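Local coordinates for protein ribonuclease T2 (Homo sapiens, PDB 3T0O) that cleaves single-stranded RNA, preferentially between purine and uridine residues, and degrades microbial RNA so that its products can be sensed by TLR8, at residues 35-40 against 116-121; 139-144 against 156-161; 175-180 against 184-189. All coordinates share one frame; numbering follows the deposited sequence. Where two conformers were deposited one is given.

How the contacts relate
All three contacts reach one antiparallel sheet. Contact 1 sets the start of strand 39-45 against helix 107-121. Contact 2 lays helix 141-152 on strand 157-161, and contact 3 is the hairpin of strands 171-180 and 186-187. Contacts 1 and 3 have centres 15 Å apart and touch, with Trp38 CH2 3.5 Å from Ile175 CD1. Contacts 2 and 3 meet as neighbouring strands. Contacts 1 and 2 stay about 5 Å apart at their nearest atoms. Contact 1 lies nearest the predicted active site: the side chains of Ile40 and His41 are about 5 Å apart. Contact 3 carries the glycan on Asn188.

Contact 1. Residues 35-40 against 116-121; sequences PDYWTI and ELYREL
The hydroxyl of Tyr118 gives a short hydrogen bond to the backbone carbonyl of Trp38, with OH 2.6 Å from O. The donor lies in the carbonyl plane, and the C=O...donor angle is 159°. The acceptor also sits at the edge of the Tyr118 ring and in its plane. Tyr118 thus reaches end-on from helix 107-121 to the chain just before strand 39-45. Its CG is anti to the backbone N (chi1 174°), which sends the ring out from the helix towards the strand.

Ile40 packs obliquely against CB and the near part of the ring. Its CG1 lies 3.4 Å from Tyr118 CD1, and its CD1 lies 3.6 Å from Tyr118 CB. Thr39 adds a backbone touch, with its CA 4.0 Å from Tyr118 CE1. Tyr37, one residue before the acceptor, brings CD1 within 3.7 Å of Tyr118 OH. The two tyrosine side chains run at about a right angle to each other. The Tyr37 hydroxyl bonds instead to the carbonyl of Ala71, and the Trp38 indole NE1 bonds to the hydroxyl of Tyr224.

Tyr72, Met15, Gln17 and Asn124 also touch the Tyr118 side chain. The ring therefore lies in a buried layer between the helix and the sheet of the RNase T2 fold. Ile40 directly precedes His41, a predicted active-site residue. The polar end of Tyr118 is satisfied by a main-chain acceptor, while CB and the near part of the ring pack on Ile40. Tyr118 thus joins helix 107-121 to the start of the strand that carries His41, by a directed bond to Trp38 and apolar packing on Ile40.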
loop_
_atom_site.group_PDB
_atom_site.type_symbol
_atom_site.label_atom_id
_atom_site.label_comp_id
_atom_site.label_asym_id
_atom_site.label_seq_id
_atom_site.Cartn_x
_atom_site.Cartn_y
_atom_site.Cartn_z
ATOM N N PRO A 35 -6.601 -11.871 -0.023
ATOM C CA PRO A 35 -5.811 -12.048 -1.279
ATOM C C PRO A 35 -4.378 -12.500 -1.006
ATOM O O PRO A 35 -3.729 -11.998 -0.086
ATOM C CB PRO A 35 -5.762 -10.605 -1.838
ATOM C CG PRO A 35 -7.018 -9.978 -1.324
ATOM C CD PRO A 35 -7.185 -10.523 0.074
ATOM N N ASP A 36 -3.869 -13.369 -1.880
ATOM C CA ASP A 36 -2.535 -13.857 -1.721
ATOM C C ASP A 36 -1.515 -13.011 -2.496
ATOM O O ASP A 36 -0.451 -13.513 -2.993
ATOM C CB ASP A 36 -2.476 -15.328 -2.162
ATOM C CG ASP A 36 -2.738 -15.501 -3.631
ATOM O OD1 ASP A 36 -2.598 -16.649 -4.147
ATOM O OD2 ASP A 36 -3.121 -14.526 -4.305
ATOM N N TYR A 37 -1.723 -11.696 -2.462
ATOM C CA TYR A 37 -0.768 -10.781 -3.103
ATOM C C TYR A 37 -0.834 -9.444 -2.405
ATOM O O TYR A 37 -1.819 -9.162 -1.724
ATOM C CB TYR A 37 -1.121 -10.590 -4.592
ATOM C CG TYR A 37 -2.554 -10.298 -4.906
ATOM C CD1 TYR A 37 -3.018 -8.976 -4.993
ATOM C CD2 TYR A 37 -3.413 -11.324 -5.210
ATOM C CE1 TYR A 37 -4.315 -8.691 -5.360
ATOM C CE2 TYR A 37 -4.741 -11.018 -5.518
ATOM C CZ TYR A 37 -5.149 -9.706 -5.537
ATOM O OH TYR A 37 -6.480 -9.474 -5.973
ATOM N N TRP A 38 0.241 -8.696 -2.468
ATOM C CA TRP A 38 0.280 -7.358 -1.934
ATOM C C TRP A 38 -0.656 -6.479 -2.662
ATOM O O TRP A 38 -0.763 -6.544 -3.895
ATOM C CB TRP A 38 1.699 -6.769 -2.122
ATOM C CG TRP A 38 2.691 -7.507 -1.231
ATOM C CD1 TRP A 38 3.300 -8.748 -1.499
ATOM C CD2 TRP A 38 3.164 -7.085 0.045
ATOM N NE1 TRP A 38 4.078 -9.106 -0.407
ATOM C CE2 TRP A 38 4.042 -8.105 0.531
ATOM C CE3 TRP A 38 2.947 -5.939 0.828
ATOM C CZ2 TRP A 38 4.661 -8.030 1.772
ATOM C CZ3 TRP A 38 3.593 -5.837 2.064
ATOM C CH2 TRP A 38 4.467 -6.881 2.517
ATOM N N THR A 39 -1.397 -5.674 -1.886
ATOM C CA THR A 39 -2.376 -4.760 -2.507
ATOM C C THR A 39 -2.103 -3.324 -2.080
ATOM O O THR A 39 -1.250 -3.031 -1.226
ATOM C CB THR A 39 -3.846 -5.104 -2.034
ATOM O OG1 THR A 39 -3.866 -5.059 -0.593
ATOM C CG2 THR A 39 -4.167 -6.510 -2.475
ATOM N N ILE A 40 -2.826 -2.381 -2.738
ATOM C CA ILE A 40 -2.635 -0.977 -2.475
ATOM C C ILE A 40 -3.268 -0.551 -1.181
ATOM O O ILE A 40 -4.461 -0.803 -0.952
ATOM C CB ILE A 40 -3.273 -0.149 -3.590
ATOM C CG1 ILE A 40 -2.644 -0.544 -4.928
ATOM C CG2 ILE A 40 -3.059 1.335 -3.249
ATOM C CD1 ILE A 40 -3.418 0.074 -6.133
ATOM N N GLU A 116 -1.945 2.667 -11.748
ATOM C CA GLU A 116 -0.864 2.499 -12.734
ATOM C C GLU A 116 0.426 2.265 -12.058
ATOM O O GLU A 116 1.174 1.375 -12.452
ATOM C CB GLU A 116 -0.784 3.755 -13.573
ATOM C CG GLU A 116 0.138 3.702 -14.714
ATOM C CD GLU A 116 -0.068 4.942 -15.581
ATOM O OE1 GLU A 116 -0.113 6.072 -15.035
ATOM O OE2 GLU A 116 -0.218 4.793 -16.814
ATOM N N LEU A 117 0.708 3.040 -11.025
ATOM C CA LEU A 117 1.976 2.890 -10.296
ATOM C C LEU A 117 2.061 1.521 -9.663
ATOM O O LEU A 117 3.123 0.885 -9.656
ATOM C CB LEU A 117 2.010 3.955 -9.167
ATOM C CG LEU A 117 2.276 5.311 -9.787
ATOM C CD1 LEU A 117 2.079 6.317 -8.671
ATOM C CD2 LEU A 117 3.767 5.364 -10.242
ATOM N N TYR A 118 0.929 1.032 -9.129
ATOM C CA TYR A 118 0.961 -0.312 -8.538
ATOM C C TYR A 118 1.355 -1.358 -9.622
ATOM O O TYR A 118 2.155 -2.235 -9.330
ATOM C CB TYR A 118 -0.491 -0.606 -8.122
ATOM C CG TYR A 118 -0.721 -2.028 -7.606
ATOM C CD1 TYR A 118 -0.248 -2.401 -6.368
ATOM C CD2 TYR A 118 -1.411 -2.928 -8.381
ATOM C CE1 TYR A 118 -0.517 -3.722 -5.907
ATOM C CE2 TYR A 118 -1.691 -4.235 -7.950
ATOM C CZ TYR A 118 -1.241 -4.591 -6.699
ATOM O OH TYR A 118 -1.535 -5.900 -6.318
ATOM N N ARG A 119 0.817 -1.234 -10.824
ATOM C CA ARG A 119 1.117 -2.154 -11.931
ATOM C C ARG A 119 2.571 -2.069 -12.367
ATOM O O ARG A 119 3.187 -3.083 -12.739
ATOM C CB ARG A 119 0.193 -1.834 -13.145
ATOM C CG ARG A 119 -1.300 -2.058 -12.826
ATOM C CD ARG A 119 -2.247 -1.975 -14.053
ATOM N NE ARG A 119 -2.090 -0.757 -14.846
ATOM C CZ ARG A 119 -2.908 0.295 -14.847
ATOM N NH1 ARG A 119 -3.977 0.361 -14.070
ATOM N NH2 ARG A 119 -2.636 1.313 -15.651
ATOM N N GLU A 120 3.078 -0.827 -12.432
ATOM C CA GLU A 120 4.418 -0.583 -12.927
ATOM C C GLU A 120 5.410 -1.045 -11.871
ATOM O O GLU A 120 6.473 -1.626 -12.196
ATOM C CB GLU A 120 4.607 0.904 -13.238
ATOM C CG GLU A 120 3.805 1.306 -14.462
ATOM C CD GLU A 120 3.901 2.771 -14.766
ATOM O OE1 GLU A 120 4.537 3.544 -14.015
ATOM O OE2 GLU A 120 3.340 3.123 -15.804
ATOM N N LEU A 121 5.104 -0.824 -10.601
ATOM C CA LEU A 121 6.048 -1.283 -9.630
ATOM C C LEU A 121 6.078 -2.809 -9.525
ATOM O O LEU A 121 7.138 -3.467 -9.359
ATOM C CB LEU A 121 5.666 -0.725 -8.264
ATOM C CG LEU A 121 5.897 0.786 -8.296
ATOM C CD1 LEU A 121 5.224 1.349 -7.017
ATOM C CD2 LEU A 121 7.409 1.181 -8.319
#

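Contact 2. Residues 139-144 against 156-161; sequences YQVADF and PKIQCL
Ile158 CD1 fills the middle of this contact, touching the first turn of helix 141-152. The close part is its approach to Phe144 CB, at 3.8 Å. The methyl meets the root of the phenylalanine, not its ring. With Phe144 CG anti to its own carbonyl carbon (chi1 -75°), the ring leads away from Ile158 and meets Tyr224 edge-to-face. Ile172 of strand 171-180 touches both Phe144 and Ile158.

Val141 makes the looser part. Its CG1 is 4.4 Å from Ile158 CD1, and its carbonyl O is 4.3 Å from the same methyl.

The outer side of the helix start faces solvent: Ala142 and Gln140 are exposed. Asp143 OD2 accepts a bond from Gln140 N at 2.8 Å, reached from above the carboxylate plane. This bond stays within 139-144 and ties the short strand 139-140 to the helix that follows it.

Strand 157-161 has further ties of its own: Cys160 forms a disulfide with Cys217, and Lys157 pairs with Glu176 through the backbone. The helix is thus laid on the sheet by apolar contacts between these two segments, with no polar bond. Dispersion and burial account for the contact.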
loop_
_atom_site.group_PDB
_atom_site.type_symbol
_atom_site.label_atom_id
_atom_site.label_comp_id
_atom_site.label_asym_id
_atom_site.label_seq_id
_atom_site.Cartn_x
_atom_site.Cartn_y
_atom_site.Cartn_z
ATOM N N TYR A 139 11.960 -15.181 7.198
ATOM C CA TYR A 139 12.945 -14.486 6.424
ATOM C C TYR A 139 13.695 -13.591 7.360
ATOM O O TYR A 139 13.354 -13.477 8.561
ATOM C CB TYR A 139 12.263 -13.589 5.386
ATOM C CG TYR A 139 11.672 -14.424 4.273
ATOM C CD1 TYR A 139 12.452 -14.805 3.200
ATOM C CD2 TYR A 139 10.359 -14.881 4.342
ATOM C CE1 TYR A 139 11.981 -15.598 2.213
ATOM C CE2 TYR A 139 9.853 -15.676 3.310
ATOM C CZ TYR A 139 10.658 -15.993 2.265
ATOM O OH TYR A 139 10.173 -16.814 1.303
ATOM N N GLN A 140 14.727 -12.941 6.838
ATOM C CA GLN A 140 15.254 -11.778 7.559
ATOM C C GLN A 140 14.714 -10.510 6.952
ATOM O O GLN A 140 14.419 -10.454 5.781
ATOM C CB GLN A 140 16.761 -11.729 7.442
ATOM C CG GLN A 140 17.442 -12.962 8.028
ATOM C CD GLN A 140 17.343 -12.939 9.524
ATOM O OE1 GLN A 140 17.748 -11.960 10.182
ATOM N NE2 GLN A 140 16.835 -14.018 10.078
ATOM N N VAL A 141 14.504 -9.475 7.765
ATOM C CA VAL A 141 14.077 -8.218 7.208
ATOM C C VAL A 141 15.030 -7.762 6.115
ATOM O O VAL A 141 14.523 -7.220 5.137
ATOM C CB VAL A 141 13.913 -7.150 8.277
ATOM C CG1 VAL A 141 13.679 -5.775 7.624
ATOM C CG2 VAL A 141 12.722 -7.600 9.181
ATOM N N ALA A 142 16.335 -8.027 6.256
ATOM C CA ALA A 142 17.298 -7.612 5.199
ATOM C C ALA A 142 17.027 -8.307 3.888
ATOM O O ALA A 142 17.353 -7.764 2.825
ATOM C CB ALA A 142 18.732 -7.914 5.660
ATOM N N ASP A 143 16.379 -9.463 3.933
ATOM C CA ASP A 143 16.063 -10.117 2.641
ATOM C C ASP A 143 15.162 -9.227 1.817
ATOM O O ASP A 143 15.394 -9.033 0.589
ATOM C CB ASP A 143 15.358 -11.459 2.866
ATOM C CG ASP A 143 16.240 -12.462 3.552
ATOM O OD1 ASP A 143 17.516 -12.399 3.426
ATOM O OD2 ASP A 143 15.664 -13.354 4.220
ATOM N N PHE A 144 14.150 -8.656 2.458
ATOM C CA PHE A 144 13.250 -7.781 1.785
ATOM C C PHE A 144 13.942 -6.461 1.477
ATOM O O PHE A 144 13.892 -5.983 0.394
ATOM C CB PHE A 144 12.072 -7.481 2.672
ATOM C CG PHE A 144 11.132 -8.594 2.769
ATOM C CD1 PHE A 144 10.004 -8.638 1.948
ATOM C CD2 PHE A 144 11.309 -9.585 3.771
ATOM C CE1 PHE A 144 9.140 -9.679 2.089
ATOM C CE2 PHE A 144 10.412 -10.621 3.915
ATOM C CZ PHE A 144 9.318 -10.665 3.040
ATOM N N PRO A 156 13.238 1.013 0.477
ATOM C CA PRO A 156 11.821 1.005 0.862
ATOM C C PRO A 156 11.756 1.164 2.370
ATOM O O PRO A 156 12.760 0.914 3.071
ATOM C CB PRO A 156 11.373 -0.385 0.471
ATOM C CG PRO A 156 12.581 -1.214 0.724
ATOM C CD PRO A 156 13.771 -0.343 0.313
ATOM N N LYS A 157 10.560 1.507 2.872
ATOM C CA LYS A 157 10.311 1.365 4.275
ATOM C C LYS A 157 9.496 0.090 4.403
ATOM O O LYS A 157 8.579 -0.200 3.622
ATOM C CB LYS A 157 9.460 2.540 4.776
ATOM C CG LYS A 157 10.112 3.867 4.596
ATOM C CD LYS A 157 9.315 4.955 5.380
ATOM N N ILE A 158 9.837 -0.695 5.392
ATOM C CA ILE A 158 9.188 -1.969 5.568
ATOM C C ILE A 158 8.639 -2.034 6.989
ATOM O O ILE A 158 9.379 -1.805 7.963
ATOM C CB ILE A 158 10.153 -3.078 5.372
ATOM C CG1 ILE A 158 10.863 -3.040 4.003
ATOM C CG2 ILE A 158 9.443 -4.475 5.550
ATOM C CD1 ILE A 158 12.062 -3.869 4.004
ATOM N N GLN A 159 7.318 -2.290 7.103
ATOM C CA GLN A 159 6.674 -2.148 8.374
ATOM C C GLN A 159 6.018 -3.488 8.750
ATOM O O GLN A 159 5.625 -4.249 7.880
ATOM C CB GLN A 159 5.550 -1.112 8.371
ATOM C CG GLN A 159 6.192 0.246 8.151
ATOM C CD GLN A 159 5.287 1.176 7.577
ATOM O OE1 GLN A 159 4.686 0.905 6.538
ATOM N NE2 GLN A 159 5.225 2.367 8.182
ATOM N N CYS A 160 5.971 -3.711 10.053
ATOM C CA CYS A 160 5.632 -5.026 10.625
ATOM C C CYS A 160 4.624 -4.843 11.740
ATOM O O CYS A 160 4.594 -3.807 12.416
ATOM C CB CYS A 160 6.857 -5.694 11.256
ATOM S SG CYS A 160 7.948 -6.485 10.079
ATOM N N LEU A 161 3.881 -5.919 11.988
ATOM C CA LEU A 161 3.167 -6.031 13.293
ATOM C C LEU A 161 4.064 -6.700 14.261
ATOM O O LEU A 161 4.736 -7.620 13.942
ATOM C CB LEU A 161 1.851 -6.809 13.132
ATOM C CG LEU A 161 0.925 -5.964 12.249
ATOM C CD1 LEU A 161 -0.359 -6.815 12.286
ATOM C CD2 LEU A 161 0.598 -4.546 12.764
#

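Contact 3. Residues 175-180 against 184-189; sequences IELCLT and QQLQNC. With NAG (2-acetamido-2-deoxy-beta-D-glucopyranose), chain C.
Thr180 bonds to the returning chain through both its backbone N and its side-chain oxygen. Its N donates to Gln185 O at 2.7 Å, in the carbonyl plane. Its OG1 accepts from Gln185 N at 2.9 Å, with an N-H...O angle of 161°. The hydroxyl stands between the backbone N and the carbonyl carbon (chi1 63°), which turns it to that amide. Thr180 O receives a weak bond from Gln184 N.

Further along, Gln187 N donates to Cys178 O at 2.9 Å, from above the carbonyl plane. A water bridges the two residues: it accepts from Cys178 N and donates to Gln187 O. These segments form an antiparallel beta hairpin that adds the short strand 186-187 to strand 171-180 of the sheet, closed by the disulfide between Cys178 SG and Cys189 SG, 2.0 Å apart. Leu179 and Leu186 make a non-hydrogen-bonded pair, their CD2 methyls 3.8 Å apart.

The Gln187 amide bonds within its own segment, to the next residue. Its NE2 donates to Asn188 O at 2.9 Å, almost straight and in the amide plane. Gln184 sends OE1 to Arg113 NE and NE2 to Lys181 O. Asn188 ND2 is bonded covalently to C1 of the glycan, while its OD1 accepts from Ile155 N.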
loop_
_atom_site.group_PDB
_atom_site.type_symbol
_atom_site.label_atom_id
_atom_site.label_comp_id
_atom_site.label_asym_id
_atom_site.label_seq_id
_atom_site.Cartn_x
_atom_site.Cartn_y
_atom_site.Cartn_z
ATOM N N ILE A 175 4.837 -2.293 2.798
ATOM C CA ILE A 175 6.069 -1.869 2.135
ATOM C C ILE A 175 5.779 -0.551 1.488
ATOM O O ILE A 175 4.758 -0.403 0.791
ATOM C CB ILE A 175 6.465 -2.898 1.147
ATOM C CG1 ILE A 175 6.917 -4.202 1.882
ATOM C CG2 ILE A 175 7.534 -2.317 0.155
ATOM C CD1 ILE A 175 7.218 -5.385 0.894
ATOM N N GLU A 176 6.605 0.413 1.782
ATOM C CA GLU A 176 6.414 1.821 1.301
ATOM C C GLU A 176 7.551 2.157 0.385
ATOM O O GLU A 176 8.707 1.881 0.678
ATOM C CB GLU A 176 6.362 2.824 2.433
ATOM C CG GLU A 176 5.218 2.406 3.395
ATOM C CD GLU A 176 5.009 3.398 4.453
ATOM O OE1 GLU A 176 5.882 4.220 4.656
ATOM O OE2 GLU A 176 3.970 3.314 5.125
ATOM N N LEU A 177 7.224 2.785 -0.751
ATOM C CA LEU A 177 8.252 3.246 -1.721
ATOM C C LEU A 177 7.920 4.717 -1.968
ATOM O O LEU A 177 6.782 5.077 -2.293
ATOM C CB LEU A 177 8.170 2.495 -3.049
ATOM C CG LEU A 177 8.594 1.002 -2.925
ATOM C CD1 LEU A 177 8.000 0.167 -4.065
ATOM C CD2 LEU A 177 10.132 0.985 -2.904
ATOM N N CYS A 178 8.931 5.567 -1.829
ATOM C CA CYS A 178 8.686 6.995 -2.045
ATOM C C CYS A 178 8.803 7.330 -3.528
ATOM O O CYS A 178 9.556 6.722 -4.282
ATOM C CB CYS A 178 9.644 7.829 -1.232
ATOM S SG CYS A 178 9.113 7.715 0.525
ATOM N N LEU A 179 8.035 8.344 -3.921
ATOM C CA LEU A 179 7.894 8.718 -5.344
ATOM C C LEU A 179 7.936 10.215 -5.472
ATOM O O LEU A 179 7.496 10.956 -4.582
ATOM C CB LEU A 179 6.545 8.214 -5.930
ATOM C CG LEU A 179 6.316 6.721 -5.855
ATOM C CD1 LEU A 179 4.875 6.451 -6.306
ATOM C CD2 LEU A 179 7.274 5.978 -6.740
ATOM N N THR A 180 8.484 10.689 -6.575
ATOM C CA THR A 180 8.623 12.152 -6.724
ATOM C C THR A 180 7.268 12.804 -6.883
ATOM O O THR A 180 6.327 12.218 -7.370
ATOM C CB THR A 180 9.497 12.540 -7.903
ATOM O OG1 THR A 180 8.870 12.071 -9.129
ATOM C CG2 THR A 180 10.924 11.943 -7.699
ATOM N N GLN A 184 6.027 11.091 -10.111
ATOM C CA GLN A 184 5.959 9.864 -9.288
ATOM C C GLN A 184 7.002 8.881 -9.705
ATOM O O GLN A 184 6.682 7.682 -9.910
ATOM C CB GLN A 184 4.557 9.217 -9.369
ATOM C CG GLN A 184 3.464 10.179 -8.964
ATOM C CD GLN A 184 3.103 11.132 -10.094
ATOM O OE1 GLN A 184 2.832 10.704 -11.213
ATOM N NE2 GLN A 184 3.055 12.427 -9.792
ATOM N N GLN A 185 8.232 9.343 -9.855
ATOM C CA GLN A 185 9.358 8.449 -10.089
ATOM C C GLN A 185 9.920 7.973 -8.745
ATOM O O GLN A 185 9.836 8.691 -7.752
ATOM C CB GLN A 185 10.403 9.167 -10.955
ATOM C CG GLN A 185 9.825 9.553 -12.334
ATOM C CD GLN A 185 9.287 8.343 -13.107
ATOM O OE1 GLN A 185 8.070 8.197 -13.312
ATOM N NE2 GLN A 185 10.193 7.463 -13.526
ATOM N N LEU A 186 10.498 6.763 -8.718
ATOM C CA LEU A 186 11.074 6.259 -7.450
ATOM C C LEU A 186 12.138 7.194 -6.899
ATOM O O LEU A 186 13.035 7.647 -7.651
ATOM C CB LEU A 186 11.704 4.893 -7.649
ATOM C CG LEU A 186 10.560 3.895 -7.784
ATOM C CD1 LEU A 186 11.134 2.696 -8.543
ATOM C CD2 LEU A 186 10.097 3.402 -6.417
ATOM N N GLN A 187 12.051 7.417 -5.584
ATOM C CA GLN A 187 13.085 8.217 -4.890
ATOM C C GLN A 187 13.268 7.612 -3.506
ATOM O O GLN A 187 12.452 6.849 -3.030
ATOM C CB GLN A 187 12.666 9.709 -4.778
ATOM C CG GLN A 187 11.397 9.940 -4.030
ATOM C CD GLN A 187 11.242 11.400 -3.561
ATOM O OE1 GLN A 187 10.662 12.202 -4.249
ATOM N NE2 GLN A 187 11.785 11.720 -2.394
ATOM N N ASN A 188 14.378 7.976 -2.864
ATOM C CA ASN A 188 14.449 7.647 -1.482
ATOM C C ASN A 188 13.510 8.490 -0.652
ATOM O O ASN A 188 13.186 9.586 -1.020
ATOM C CB ASN A 188 15.877 7.796 -1.000
ATOM C CG ASN A 188 16.764 6.657 -1.517
ATOM O OD1 ASN A 188 16.422 5.454 -1.375
ATOM N ND2 ASN A 188 17.885 7.006 -2.112
ATOM N N CYS A 189 13.162 7.968 0.499
ATOM C CA CYS A 189 12.263 8.657 1.425
ATOM C C CYS A 189 12.978 9.661 2.301
ATOM O O CYS A 189 12.329 10.494 2.952
ATOM C CB CYS A 189 11.624 7.586 2.299
ATOM S SG CYS A 189 10.457 6.451 1.405
HETATM C C1 NAG C . 18.811 6.011 -2.604
HETATM C C2 NAG C . 19.506 6.119 -3.961
HETATM C C3 NAG C . 20.554 4.993 -4.167
HETATM C C4 NAG C . 21.416 4.753 -2.927
HETATM C C5 NAG C . 20.471 4.548 -1.749
HETATM C C6 NAG C . 21.112 4.111 -0.439
HETATM C C7 NAG C . 18.112 7.253 -5.612
HETATM C C8 NAG C . 17.144 7.183 -6.753
HETATM N N2 NAG C . 18.545 6.122 -5.053
HETATM O O3 NAG C . 21.367 5.264 -5.286
HETATM O O4 NAG C . 22.312 3.668 -3.097
HETATM O O5 NAG C . 19.771 5.774 -1.585
HETATM O O6 NAG C . 21.986 5.119 -0.001
HETATM O O7 NAG C . 18.521 8.356 -5.216
HETATM O O HOH W 1 11.528 4.511 -1.537
#